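Local coordinates for protein ACDH-11, isoform b (Caenorhabditis elegans, PDB 4Y9J), which belongs to the acyl-CoA dehydrogenase family of flavoproteins and holds flavin-adenine dinucleotide and the ligand UCC in this structure, at residues Pro22-Asp30 with Ala51-Thr62; Met393-Leu404 with Asp455-Ile466. All coordinates share one frame; numbering follows the deposited sequence.

Contact 1: Pro22-Asp30 with Ala51-Thr62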
loop_
_atom_site.group_PDB
_atom_site.type_symbol
_atom_site.label_atom_id
_atom_site.label_comp_id
_atom_site.label_asym_id
_atom_site.label_seq_id
_atom_site.Cartn_x
_atom_site.Cartn_y
_atom_site.Cartn_z
ATOM N N PRO B 22 20.325 17.060 -10.649
ATOM C CA PRO B 22 20.872 17.058 -12.008
ATOM C C PRO B 22 19.823 17.364 -13.050
ATOM O O PRO B 22 18.622 17.050 -12.842
ATOM C CB PRO B 22 21.344 15.610 -12.166
ATOM C CG PRO B 22 20.482 14.837 -11.258
ATOM C CD PRO B 22 20.335 15.723 -10.053
ATOM N N THR B 23 20.261 17.878 -14.170
ATOM C CA THR B 23 19.422 18.178 -15.323
ATOM C C THR B 23 19.699 17.186 -16.459
ATOM O O THR B 23 20.861 16.961 -16.789
ATOM C CB THR B 23 19.736 19.578 -15.865
ATOM O OG1 THR B 23 19.529 20.541 -14.840
ATOM C CG2 THR B 23 18.860 19.968 -17.107
ATOM N N LEU B 24 18.627 16.656 -17.061
ATOM C CA LEU B 24 18.707 15.806 -18.229
ATOM C C LEU B 24 18.656 16.687 -19.437
ATOM O O LEU B 24 17.628 17.427 -19.747
ATOM C CB LEU B 24 17.572 14.788 -18.284
ATOM C CG LEU B 24 17.567 13.898 -19.513
ATOM C CD1 LEU B 24 18.817 13.060 -19.500
ATOM C CD2 LEU B 24 16.307 13.043 -19.618
ATOM N N HIS B 25 19.753 16.651 -20.152
ATOM C CA HIS B 25 19.830 17.438 -21.373
ATOM C C HIS B 25 19.423 16.575 -22.566
ATOM O O HIS B 25 19.426 15.368 -22.461
ATOM C CB HIS B 25 21.260 17.937 -21.565
ATOM C CG HIS B 25 21.783 18.740 -20.414
ATOM N ND1 HIS B 25 21.359 20.029 -20.155
ATOM C CD2 HIS B 25 22.737 18.465 -19.494
ATOM C CE1 HIS B 25 22.016 20.496 -19.099
ATOM N NE2 HIS B 25 22.843 19.563 -18.678
ATOM N N ASN B 26 19.073 17.215 -23.696
ATOM C CA ASN B 26 18.737 16.502 -24.947
ATOM C C ASN B 26 19.795 15.434 -25.175
ATOM O O ASN B 26 20.964 15.801 -25.378
ATOM C CB ASN B 26 18.736 17.496 -26.117
ATOM C CG ASN B 26 18.386 16.836 -27.461
ATOM O OD1 ASN B 26 18.956 15.818 -27.824
ATOM N ND2 ASN B 26 17.474 17.423 -28.180
ATOM N N PRO B 27 19.425 14.128 -25.130
ATOM C CA PRO B 27 20.434 13.096 -25.151
ATOM C C PRO B 27 21.118 12.869 -26.508
ATOM O O PRO B 27 22.119 12.191 -26.557
ATOM C CB PRO B 27 19.685 11.871 -24.673
ATOM C CG PRO B 27 18.291 12.101 -25.077
ATOM C CD PRO B 27 18.115 13.535 -24.817
ATOM N N TYR B 28 20.580 13.397 -27.586
ATOM C CA TYR B 28 21.230 13.306 -28.854
ATOM C C TYR B 28 22.307 14.388 -28.849
ATOM O O TYR B 28 23.459 14.099 -29.064
ATOM C CB TYR B 28 20.261 13.536 -30.014
ATOM C CG TYR B 28 20.990 13.338 -31.311
ATOM C CD1 TYR B 28 21.345 12.083 -31.734
ATOM C CD2 TYR B 28 21.469 14.416 -32.029
ATOM C CE1 TYR B 28 22.089 11.896 -32.892
ATOM C CE2 TYR B 28 22.232 14.229 -33.168
ATOM C CZ TYR B 28 22.536 12.957 -33.596
ATOM O OH TYR B 28 23.289 12.790 -34.759
ATOM N N LYS B 29 21.947 15.623 -28.554
ATOM C CA LYS B 29 22.893 16.737 -28.582
ATOM C C LYS B 29 24.003 16.617 -27.543
ATOM O O LYS B 29 25.099 17.022 -27.772
ATOM C CB LYS B 29 22.177 18.042 -28.333
ATOM C CG LYS B 29 21.299 18.460 -29.504
ATOM C CD LYS B 29 20.464 19.690 -29.179
ATOM C CE LYS B 29 19.542 19.987 -30.323
ATOM N NZ LYS B 29 18.737 21.194 -30.046
ATOM N N ASP B 30 23.664 16.065 -26.382
ATOM C CA ASP B 30 24.534 16.047 -25.241
ATOM C C ASP B 30 25.434 14.850 -25.298
ATOM O O ASP B 30 26.411 14.811 -24.506
ATOM C CB ASP B 30 23.681 16.012 -23.955
ATOM C CG ASP B 30 24.496 16.331 -22.661
ATOM O OD1 ASP B 30 24.970 17.501 -22.491
ATOM O OD2 ASP B 30 24.622 15.411 -21.828
ATOM N N ALA B 51 19.866 12.592 -38.253
ATOM C CA ALA B 51 20.196 13.432 -37.122
ATOM C C ALA B 51 19.067 14.378 -36.799
ATOM O O ALA B 51 18.847 14.662 -35.630
ATOM C CB ALA B 51 21.459 14.246 -37.364
ATOM N N ALA B 52 18.358 14.891 -37.797
ATOM C CA ALA B 52 17.222 15.768 -37.454
ATOM C C ALA B 52 16.140 14.980 -36.720
ATOM O O ALA B 52 15.620 15.460 -35.724
ATOM C CB ALA B 52 16.656 16.479 -38.646
ATOM N N ASP B 53 15.866 13.752 -37.138
ATOM C CA ASP B 53 14.885 12.954 -36.409
ATOM C C ASP B 53 15.285 12.711 -34.943
ATOM O O ASP B 53 14.493 12.857 -34.012
ATOM C CB ASP B 53 14.634 11.626 -37.082
ATOM C CG ASP B 53 13.543 10.831 -36.387
ATOM O OD1 ASP B 53 12.355 11.264 -36.335
ATOM O OD2 ASP B 53 13.858 9.766 -35.942
ATOM N N LEU B 54 16.539 12.351 -34.732
ATOM C CA LEU B 54 17.024 12.011 -33.441
ATOM C C LEU B 54 17.112 13.213 -32.526
ATOM O O LEU B 54 16.762 13.115 -31.336
ATOM C CB LEU B 54 18.373 11.305 -33.535
ATOM C CG LEU B 54 18.320 9.946 -34.233
ATOM C CD1 LEU B 54 19.770 9.501 -34.373
ATOM C CD2 LEU B 54 17.537 8.905 -33.425
ATOM N N SER B 55 17.543 14.338 -33.069
ATOM C CA SER B 55 17.615 15.544 -32.303
ATOM C C SER B 55 16.217 16.001 -31.811
ATOM O O SER B 55 16.065 16.380 -30.630
ATOM C CB SER B 55 18.285 16.650 -33.100
ATOM O OG SER B 55 18.525 17.730 -32.219
ATOM N N LYS B 56 15.221 15.915 -32.689
ATOM C CA LYS B 56 13.835 16.236 -32.361
ATOM C C LYS B 56 13.340 15.264 -31.313
ATOM O O LYS B 56 12.782 15.692 -30.287
ATOM C CB LYS B 56 12.956 16.252 -33.619
ATOM C CG LYS B 56 11.448 16.424 -33.344
ATOM C CD LYS B 56 10.667 16.666 -34.635
ATOM C CE LYS B 56 9.177 16.582 -34.364
ATOM N NZ LYS B 56 8.465 16.082 -35.563
ATOM N N PHE B 57 13.623 13.975 -31.496
ATOM C CA PHE B 57 13.239 12.992 -30.496
ATOM C C PHE B 57 13.865 13.238 -29.149
ATOM O O PHE B 57 13.240 13.000 -28.102
ATOM C CB PHE B 57 13.542 11.585 -31.022
ATOM C CG PHE B 57 13.003 10.469 -30.191
ATOM C CD1 PHE B 57 11.635 10.390 -29.862
ATOM C CD2 PHE B 57 13.834 9.481 -29.752
ATOM C CE1 PHE B 57 11.162 9.353 -29.118
ATOM C CE2 PHE B 57 13.381 8.428 -28.983
ATOM C CZ PHE B 57 12.031 8.377 -28.640
ATOM N N GLY B 58 15.112 13.669 -29.124
ATOM C CA GLY B 58 15.764 14.063 -27.902
ATOM C C GLY B 58 15.048 15.131 -27.109
ATOM O O GLY B 58 15.069 15.063 -25.880
ATOM N N ASP B 59 14.427 16.098 -27.776
ATOM C CA ASP B 59 13.630 17.089 -27.079
ATOM C C ASP B 59 12.315 16.500 -26.587
ATOM O O ASP B 59 11.763 16.921 -25.544
ATOM C CB ASP B 59 13.314 18.281 -27.922
ATOM C CG ASP B 59 14.531 19.140 -28.245
ATOM O OD1 ASP B 59 15.548 19.185 -27.497
ATOM O OD2 ASP B 59 14.440 19.840 -29.272
ATOM N N ARG B 60 11.819 15.516 -27.312
ATOM C CA ARG B 60 10.650 14.798 -26.833
ATOM C C ARG B 60 10.959 13.977 -25.599
ATOM O O ARG B 60 10.095 13.801 -24.719
ATOM C CB ARG B 60 10.078 13.928 -27.904
ATOM C CG ARG B 60 8.671 13.473 -27.579
ATOM C CD ARG B 60 8.010 12.581 -28.627
ATOM N NE ARG B 60 6.572 12.499 -28.339
ATOM C CZ ARG B 60 5.623 12.067 -29.150
ATOM N NH1 ARG B 60 5.862 11.535 -30.333
ATOM N NH2 ARG B 60 4.393 12.115 -28.727
ATOM N N ILE B 61 12.172 13.428 -25.520
ATOM C CA ILE B 61 12.603 12.685 -24.359
ATOM C C ILE B 61 12.578 13.619 -23.127
ATOM O O ILE B 61 12.048 13.233 -22.087
ATOM C CB ILE B 61 14.019 12.084 -24.512
ATOM C CG1 ILE B 61 14.163 11.084 -25.671
ATOM C CG2 ILE B 61 14.534 11.476 -23.236
ATOM C CD1 ILE B 61 13.371 9.859 -25.543
ATOM N N THR B 62 13.178 14.802 -23.225
ATOM C CA THR B 62 13.306 15.660 -22.076
ATOM C C THR B 62 11.947 16.299 -21.711
ATOM O O THR B 62 11.599 16.373 -20.539
ATOM C CB THR B 62 14.350 16.778 -22.254
ATOM O OG1 THR B 62 14.014 17.602 -23.378
ATOM C CG2 THR B 62 15.792 16.179 -22.370
HETATM O O HOH W 1 16.512 19.639 -31.798
HETATM O O HOH W 2 17.211 21.173 -27.682
#

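Contact 2: Met393-Leu404 with Asp455-Ile466. With UCC (S-{(3S,5R,9R)-1-[(2R,3S,4R,5R)-5-(6-amino-9H-purin-9-yl)-4-hydroxy-3-(phosphonooxy)tetrahydrofuran-2-yl]-3,5,9-trihydroxy-8,8-dimethyl-3,5-dioxido-10,14-dioxo-2,4,6-trioxa-11,15-diaza-3lambda~5~,5lambda~5~-diphosphaheptadecan-17-yl} undecanethioate), chain F.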
loop_
_atom_site.group_PDB
_atom_site.type_symbol
_atom_site.label_atom_id
_atom_site.label_comp_id
_atom_site.label_asym_id
_atom_site.label_seq_id
_atom_site.Cartn_x
_atom_site.Cartn_y
_atom_site.Cartn_z
ATOM N N MET B 393 30.017 -13.553 -40.661
ATOM C CA MET B 393 30.579 -14.208 -39.459
ATOM C C MET B 393 30.647 -13.262 -38.262
ATOM O O MET B 393 30.303 -13.665 -37.144
ATOM C CB MET B 393 31.960 -14.835 -39.736
ATOM C CG MET B 393 31.834 -16.113 -40.565
ATOM S SD MET B 393 33.427 -16.912 -40.880
ATOM C CE MET B 393 33.958 -15.944 -42.282
ATOM N N MET B 394 31.099 -12.031 -38.485
ATOM C CA MET B 394 31.206 -11.059 -37.418
ATOM C C MET B 394 29.844 -10.676 -36.821
ATOM O O MET B 394 29.755 -10.368 -35.619
ATOM C CB MET B 394 31.970 -9.813 -37.875
ATOM C CG MET B 394 33.459 -10.034 -38.057
ATOM S SD MET B 394 34.186 -10.899 -36.665
ATOM C CE MET B 394 34.153 -12.610 -37.229
ATOM N N LEU B 395 28.771 -10.727 -37.611
ATOM C CA LEU B 395 27.424 -10.498 -37.045
ATOM C C LEU B 395 27.069 -11.586 -36.066
ATOM O O LEU B 395 26.573 -11.306 -34.988
ATOM C CB LEU B 395 26.344 -10.471 -38.130
ATOM C CG LEU B 395 24.880 -10.277 -37.728
ATOM C CD1 LEU B 395 24.623 -9.096 -36.779
ATOM C CD2 LEU B 395 24.034 -10.194 -38.986
ATOM N N ARG B 396 27.369 -12.829 -36.407
ATOM C CA ARG B 396 26.984 -13.944 -35.532
ATOM C C ARG B 396 27.787 -13.959 -34.243
ATOM O O ARG B 396 27.235 -14.267 -33.155
ATOM C CB ARG B 396 27.144 -15.281 -36.275
ATOM C CG ARG B 396 26.811 -16.491 -35.392
ATOM C CD ARG B 396 25.351 -16.632 -34.988
ATOM N NE ARG B 396 25.121 -17.777 -34.111
ATOM C CZ ARG B 396 25.086 -17.731 -32.765
ATOM N NH1 ARG B 396 25.203 -16.576 -32.087
ATOM N NH2 ARG B 396 24.896 -18.868 -32.092
ATOM N N LEU B 397 29.055 -13.564 -34.364
ATOM C CA LEU B 397 29.982 -13.494 -33.229
ATOM C C LEU B 397 29.703 -12.287 -32.309
ATOM O O LEU B 397 29.683 -12.418 -31.064
ATOM C CB LEU B 397 31.416 -13.387 -33.723
ATOM C CG LEU B 397 32.437 -13.175 -32.621
ATOM C CD1 LEU B 397 32.410 -14.394 -31.701
ATOM C CD2 LEU B 397 33.820 -12.907 -33.189
ATOM N N ILE B 398 29.526 -11.113 -32.907
ATOM C CA ILE B 398 29.381 -9.875 -32.147
ATOM C C ILE B 398 28.141 -9.793 -31.247
ATOM O O ILE B 398 28.180 -9.174 -30.216
ATOM C CB ILE B 398 29.516 -8.636 -33.041
ATOM C CG1 ILE B 398 29.931 -7.425 -32.208
ATOM C CG2 ILE B 398 28.228 -8.337 -33.772
ATOM C CD1 ILE B 398 30.211 -6.212 -33.052
ATOM N N THR B 399 27.056 -10.438 -31.632
ATOM C CA THR B 399 25.815 -10.286 -30.967
ATOM C C THR B 399 25.923 -10.780 -29.519
ATOM O O THR B 399 25.637 -10.004 -28.569
ATOM C CB THR B 399 24.709 -10.984 -31.780
ATOM O OG1 THR B 399 24.483 -10.204 -32.934
ATOM C CG2 THR B 399 23.449 -10.960 -31.014
ATOM N N PRO B 400 26.427 -12.025 -29.311
ATOM C CA PRO B 400 26.536 -12.431 -27.898
ATOM C C PRO B 400 27.664 -11.729 -27.129
ATOM O O PRO B 400 27.507 -11.485 -25.917
ATOM C CB PRO B 400 26.814 -13.931 -27.993
ATOM C CG PRO B 400 27.436 -14.137 -29.378
ATOM C CD PRO B 400 26.652 -13.166 -30.216
ATOM N N VAL B 401 28.764 -11.426 -27.825
ATOM C CA VAL B 401 29.923 -10.759 -27.221
ATOM C C VAL B 401 29.472 -9.378 -26.722
ATOM O O VAL B 401 29.689 -9.018 -25.568
ATOM C CB VAL B 401 31.096 -10.652 -28.202
ATOM C CG1 VAL B 401 32.203 -9.801 -27.613
ATOM C CG2 VAL B 401 31.609 -12.026 -28.585
ATOM N N LEU B 402 28.803 -8.628 -27.590
ATOM C CA LEU B 402 28.246 -7.321 -27.204
ATOM C C LEU B 402 27.287 -7.340 -26.019
ATOM O O LEU B 402 27.458 -6.606 -25.027
ATOM C CB LEU B 402 27.569 -6.690 -28.388
ATOM C CG LEU B 402 26.781 -5.425 -28.164
ATOM C CD1 LEU B 402 27.663 -4.278 -27.741
ATOM C CD2 LEU B 402 26.013 -5.033 -29.418
ATOM N N LYS B 403 26.292 -8.209 -26.122
ATOM C CA LYS B 403 25.338 -8.351 -25.060
ATOM C C LYS B 403 26.036 -8.679 -23.743
ATOM O O LYS B 403 25.772 -8.028 -22.701
ATOM C CB LYS B 403 24.282 -9.416 -25.425
ATOM C CG LYS B 403 22.994 -9.485 -24.587
ATOM C CD LYS B 403 23.161 -9.789 -23.115
ATOM C CE LYS B 403 21.905 -10.394 -22.517
ATOM N NZ LYS B 403 21.956 -10.603 -21.067
ATOM N N LEU B 404 26.847 -9.710 -23.725
ATOM C CA LEU B 404 27.392 -10.156 -22.455
ATOM C C LEU B 404 28.380 -9.142 -21.911
ATOM O O LEU B 404 28.483 -8.943 -20.687
ATOM C CB LEU B 404 28.005 -11.541 -22.550
ATOM C CG LEU B 404 29.270 -11.752 -23.357
ATOM C CD1 LEU B 404 30.517 -11.540 -22.490
ATOM C CD2 LEU B 404 29.302 -13.145 -23.992
ATOM N N ASP B 455 27.724 -19.423 -25.861
ATOM C CA ASP B 455 27.227 -19.199 -27.225
ATOM C C ASP B 455 28.367 -18.718 -28.069
ATOM O O ASP B 455 28.483 -19.106 -29.248
ATOM C CB ASP B 455 26.073 -18.199 -27.280
ATOM C CG ASP B 455 25.492 -18.033 -28.708
ATOM O OD1 ASP B 455 25.135 -19.070 -29.324
ATOM O OD2 ASP B 455 25.382 -16.886 -29.245
ATOM N N VAL B 456 29.237 -17.886 -27.502
ATOM C CA VAL B 456 30.417 -17.511 -28.263
ATOM C C VAL B 456 31.198 -18.776 -28.707
ATOM O O VAL B 456 31.731 -18.883 -29.862
ATOM C CB VAL B 456 31.303 -16.541 -27.458
ATOM C CG1 VAL B 456 32.611 -16.325 -28.185
ATOM C CG2 VAL B 456 30.616 -15.209 -27.267
ATOM N N LEU B 457 31.312 -19.726 -27.773
ATOM C CA LEU B 457 31.961 -21.000 -28.088
ATOM C C LEU B 457 31.153 -21.835 -29.115
ATOM O O LEU B 457 31.724 -22.468 -29.997
ATOM C CB LEU B 457 32.230 -21.806 -26.820
ATOM C CG LEU B 457 33.212 -21.161 -25.835
ATOM C CD1 LEU B 457 33.502 -22.213 -24.782
ATOM C CD2 LEU B 457 34.524 -20.673 -26.483
ATOM N N ARG B 458 29.828 -21.855 -29.020
ATOM C CA ARG B 458 29.045 -22.491 -30.075
ATOM C C ARG B 458 29.369 -21.840 -31.440
ATOM O O ARG B 458 29.457 -22.550 -32.485
ATOM C CB ARG B 458 27.564 -22.367 -29.738
ATOM C CG ARG B 458 26.595 -22.796 -30.856
ATOM C CD ARG B 458 25.201 -22.224 -30.563
ATOM N NE ARG B 458 24.536 -22.982 -29.516
ATOM C CZ ARG B 458 24.206 -22.547 -28.294
ATOM N NH1 ARG B 458 24.410 -21.287 -27.887
ATOM N NH2 ARG B 458 23.632 -23.410 -27.464
ATOM N N VAL B 459 29.545 -20.511 -31.457
ATOM C CA VAL B 459 29.924 -19.806 -32.696
ATOM C C VAL B 459 31.195 -20.370 -33.310
ATOM O O VAL B 459 31.256 -20.623 -34.536
ATOM C CB VAL B 459 29.972 -18.268 -32.547
ATOM C CG1 VAL B 459 30.373 -17.642 -33.891
ATOM C CG2 VAL B 459 28.595 -17.770 -32.196
ATOM N N PHE B 460 32.210 -20.580 -32.496
ATOM C CA PHE B 460 33.510 -21.176 -32.973
ATOM C C PHE B 460 33.449 -22.665 -33.377
ATOM O O PHE B 460 34.179 -23.136 -34.241
ATOM C CB PHE B 460 34.570 -20.966 -31.912
ATOM C CG PHE B 460 34.998 -19.525 -31.773
ATOM C CD1 PHE B 460 35.653 -18.892 -32.795
ATOM C CD2 PHE B 460 34.799 -18.829 -30.632
ATOM C CE1 PHE B 460 36.086 -17.579 -32.669
ATOM C CE2 PHE B 460 35.244 -17.527 -30.502
ATOM C CZ PHE B 460 35.853 -16.891 -31.523
ATOM N N SER B 461 32.474 -23.365 -32.826
ATOM C CA SER B 461 32.296 -24.798 -33.004
ATOM C C SER B 461 31.695 -25.322 -34.300
ATOM O O SER B 461 31.850 -26.489 -34.581
ATOM C CB SER B 461 31.424 -25.294 -31.849
ATOM O OG SER B 461 32.151 -25.109 -30.658
ATOM N N GLY B 462 30.927 -24.532 -35.031
ATOM C CA GLY B 462 30.312 -25.075 -36.244
ATOM C C GLY B 462 31.463 -25.633 -37.052
ATOM O O GLY B 462 31.604 -26.868 -37.216
ATOM N N LYS B 463 32.204 -24.749 -37.701
ATOM C CA LYS B 463 31.586 -23.704 -38.483
ATOM C C LYS B 463 32.428 -23.462 -39.762
ATOM O O LYS B 463 32.796 -24.406 -40.507
ATOM C CB LYS B 463 31.384 -22.425 -37.634
ATOM C CG LYS B 463 30.236 -21.540 -38.150
ATOM C CD LYS B 463 29.318 -21.030 -37.020
ATOM C CE LYS B 463 28.127 -20.317 -37.634
ATOM N NZ LYS B 463 27.379 -19.671 -36.542
ATOM N N GLU B 464 32.656 -22.180 -40.032
ATOM C CA GLU B 464 33.756 -21.704 -40.813
ATOM C C GLU B 464 34.700 -21.041 -39.800
ATOM O O GLU B 464 34.429 -20.997 -38.577
ATOM C CB GLU B 464 33.280 -20.691 -41.875
ATOM C CG GLU B 464 31.897 -20.945 -42.493
ATOM C CD GLU B 464 30.744 -20.341 -41.691
ATOM O OE1 GLU B 464 30.971 -19.743 -40.619
ATOM O OE2 GLU B 464 29.583 -20.464 -42.131
ATOM N N ASN B 465 35.807 -20.537 -40.302
ATOM C CA ASN B 465 36.892 -20.061 -39.472
ATOM C C ASN B 465 36.576 -18.684 -38.899
ATOM O O ASN B 465 36.992 -17.638 -39.440
ATOM C CB ASN B 465 38.215 -20.043 -40.245
ATOM C CG ASN B 465 39.396 -20.082 -39.313
ATOM O OD1 ASN B 465 39.307 -19.647 -38.148
ATOM N ND2 ASN B 465 40.493 -20.640 -39.785
ATOM N N ILE B 466 35.830 -18.701 -37.781
ATOM C CA ILE B 466 35.412 -17.458 -37.126
ATOM C C ILE B 466 36.648 -16.709 -36.656
ATOM O O ILE B 466 36.730 -15.503 -36.795
ATOM C CB ILE B 466 34.384 -17.666 -35.949
ATOM C CG1 ILE B 466 32.959 -17.848 -36.469
ATOM C CG2 ILE B 466 34.278 -16.419 -35.150
ATOM C CD1 ILE B 466 32.727 -19.230 -37.032
HETATM O OA1 UCC F . 14.650 -13.300 -21.072
HETATM C CA1 UCC F . 13.706 -13.158 -21.942
HETATM C CA2 UCC F . 12.827 -11.931 -22.211
HETATM C CA3 UCC F . 13.243 -10.591 -21.687
HETATM C CA4 UCC F . 12.991 -9.453 -22.732
HETATM C CA5 UCC F . 14.338 -8.909 -23.227
HETATM C CA6 UCC F . 14.324 -7.423 -23.324
HETATM C CA7 UCC F . 15.655 -6.878 -23.815
HETATM C CA8 UCC F . 15.233 -5.472 -23.968
HETATM C CA9 UCC F . 16.044 -4.403 -23.469
HETATM C C10 UCC F . 15.435 -3.650 -22.374
HETATM C C11 UCC F . 16.414 -3.920 -21.240
HETATM S S UCC F . 13.166 -14.345 -22.990
HETATM C CP1 UCC F . 14.118 -15.881 -22.682
HETATM C CP2 UCC F . 15.592 -15.779 -22.927
HETATM N NP1 UCC F . 16.255 -17.100 -22.943
HETATM C CP3 UCC F . 17.492 -17.158 -23.438
HETATM O OP1 UCC F . 18.157 -16.175 -23.766
HETATM C CP4 UCC F . 18.069 -18.541 -23.665
HETATM C CP5 UCC F . 19.449 -18.628 -22.997
HETATM N NP2 UCC F . 19.961 -19.915 -23.450
HETATM C CP6 UCC F . 20.572 -20.116 -24.617
HETATM O OP2 UCC F . 20.867 -19.213 -25.388
HETATM C CP8 UCC F . 20.994 -21.550 -24.870
HETATM O OP3 UCC F . 22.358 -21.550 -25.389
HETATM C CPB UCC F . 20.241 -22.294 -25.947
HETATM C CP7 UCC F . 19.925 -21.580 -27.270
HETATM C CP9 UCC F . 18.751 -22.126 -25.416
HETATM C CPA UCC F . 20.249 -23.830 -25.785
HETATM O O7 UCC F . 19.446 -24.432 -26.831
HETATM P P2 UCC F . 19.681 -25.983 -27.239
HETATM O O21 UCC F . 18.682 -26.397 -28.308
HETATM O O22 UCC F . 19.902 -26.742 -25.924
HETATM O O6 UCC F . 21.178 -25.863 -27.866
HETATM P P1 UCC F . 21.664 -26.155 -29.354
HETATM O O11 UCC F . 21.412 -27.592 -29.789
HETATM O O12 UCC F . 23.066 -25.625 -29.345
HETATM O "O5'" UCC F . 20.670 -25.108 -30.190
HETATM C "C5'" UCC F . 19.736 -25.621 -31.171
HETATM C "C4'" UCC F . 19.898 -24.919 -32.533
HETATM C "C3'" UCC F . 21.296 -25.130 -33.107
HETATM O "O3'" UCC F . 21.116 -25.126 -34.500
HETATM P P3 UCC F . 21.400 -26.398 -35.392
HETATM O O33 UCC F . 20.958 -25.929 -36.761
HETATM O O32 UCC F . 20.416 -27.434 -34.900
HETATM O O31 UCC F . 22.909 -26.679 -35.179
HETATM C "C2'" UCC F . 22.105 -23.903 -32.708
HETATM O "O2'" UCC F . 23.097 -23.495 -33.648
HETATM O "O4'" UCC F . 19.742 -23.494 -32.369
HETATM C "C1'" UCC F . 20.967 -22.875 -32.741
HETATM N N9 UCC F . 21.185 -21.657 -31.948
HETATM C C4 UCC F . 21.426 -20.481 -32.517
HETATM N N3 UCC F . 21.473 -20.013 -33.787
HETATM C C8 UCC F . 21.244 -21.569 -30.598
HETATM N N7 UCC F . 21.485 -20.288 -30.262
HETATM C C5 UCC F . 21.598 -19.559 -31.395
HETATM C C6 UCC F . 21.798 -18.128 -31.745
HETATM N N6 UCC F . 21.962 -17.221 -30.748
HETATM N N1 UCC F . 21.884 -17.795 -33.073
HETATM C C2 UCC F . 21.725 -18.717 -34.044
HETATM O O HOH W 3 24.701 -19.578 -36.390
#

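Contact 1: Pro22-Asp30 with Ala51-Thr62
N26 carries the polar part of this contact, its side-chain amide turned onto the helix of A51-T62. With CG anti to the backbone N (chi1 -180°), the amide reaches the helix backbone, where ND2 spends its two hydrogens on different acceptors. One goes to the carbonyl O of S55, 3.0 Å from ND2 and met on a lone pair. The other goes to D59 OD1, 2.7 Å from ND2, which is approached from above the carboxylate plane, the amide and carboxylate planes standing 84° apart. On the loop side, N26 OD1 accepts from Y28 N, 2.9 Å away, in an Asx turn, and from K29 N in an Asx motif. Asparagine suits the place because one flat group offers both donor and acceptor. G58, without a side chain, lets N26 OD1 come within 3.6 Å of G58 CA.

The apolar contacts tie this loop, which precedes helix 34-41, to helix 44-74 in the AidB-like N-terminal domain. The side chains of Y28 and L54 cross at about a right angle, Y28 CD1 lying 3.6 Å from L54 CB, while the Y28 hydroxyl passes A51 CB and bonds to D35. P27 and L24 meet I61, and T62 CG2 packs against L24 O. L134 of helix 121-135 touches P27 and Y28.

Water 2 joins K29 NZ to D59 OD1, and water 1 links K29 NZ, weakly, to D59 OD2; K29 NZ and D59 OD1 are 4.6 Å apart, beyond a salt bridge. N26 thus shapes its own turn while fastening it to the helix, and the lysine probably stabilises the carboxylate through water.

Contact 2: Met393-Leu404 with Asp455-Ile466
D455 OD1 is gripped by two arginines: R396 NH2 at 2.8 Å on the syn side of the carboxylate and R458 NH1 at 2.7 Å on the anti side. R396 also sends NH1 to D455 OD2 (2.9 Å), so it meets the carboxylate end-on with two nearly straight bonds and planes only 25° apart. A bend at chi2 (68°) in an otherwise extended chain helps bring the guanidinium there. One face lies against the adenine of the ligand UCC, whose N1 is 3.2 Å above the plane; V459 CG2 covers the opposite face. Arginine suits this place because its edge can donate to a carboxylate while its flat faces lie against adenine and a methyl group. R458 hydrogen-bonds to UCC O12 through NE and NH2 and to OP3 through NH1 and NH2, and D455 probably helps hold both guanidiniums in position. Water 3 bridges R396 NE and K463 NZ.

Behind this polar edge, L397 sits as a knob among V456, V459, F460 and I466, and V456 among L397, P400, V401 and L404. Segments 393-404 and 455-461 run antiparallel at 165°, their axes 9.3 Å apart at closest. Helix 524-545 packs on V401, L404 and F460; helix 304-338 touches T399, L402 and K403, and helix 352-383 touches L395, I398 and L402.

How the contacts relate
Both contacts are partly buried, and they lie on opposite sides of the chain's centre, with nearest atoms about 17 Å apart. They share no helix, although helix 304-338 borders both. Contact 1 belongs to the AidB-type N-terminal range and ties a loop to helix 44-74; other subunits reach that loop, the second meeting H25 and D30 and the third P22. Contact 2, in the C-terminal dehydrogenase range, pairs two helices that no other protein chain of the assembly touches at these segments, and forms part of a ligand pocket. Their chemistry differs accordingly: a neutral amide binds backbone and carboxylate in the first, whereas a charged network backed by interlocked aliphatic side chains faces a ligand in the second.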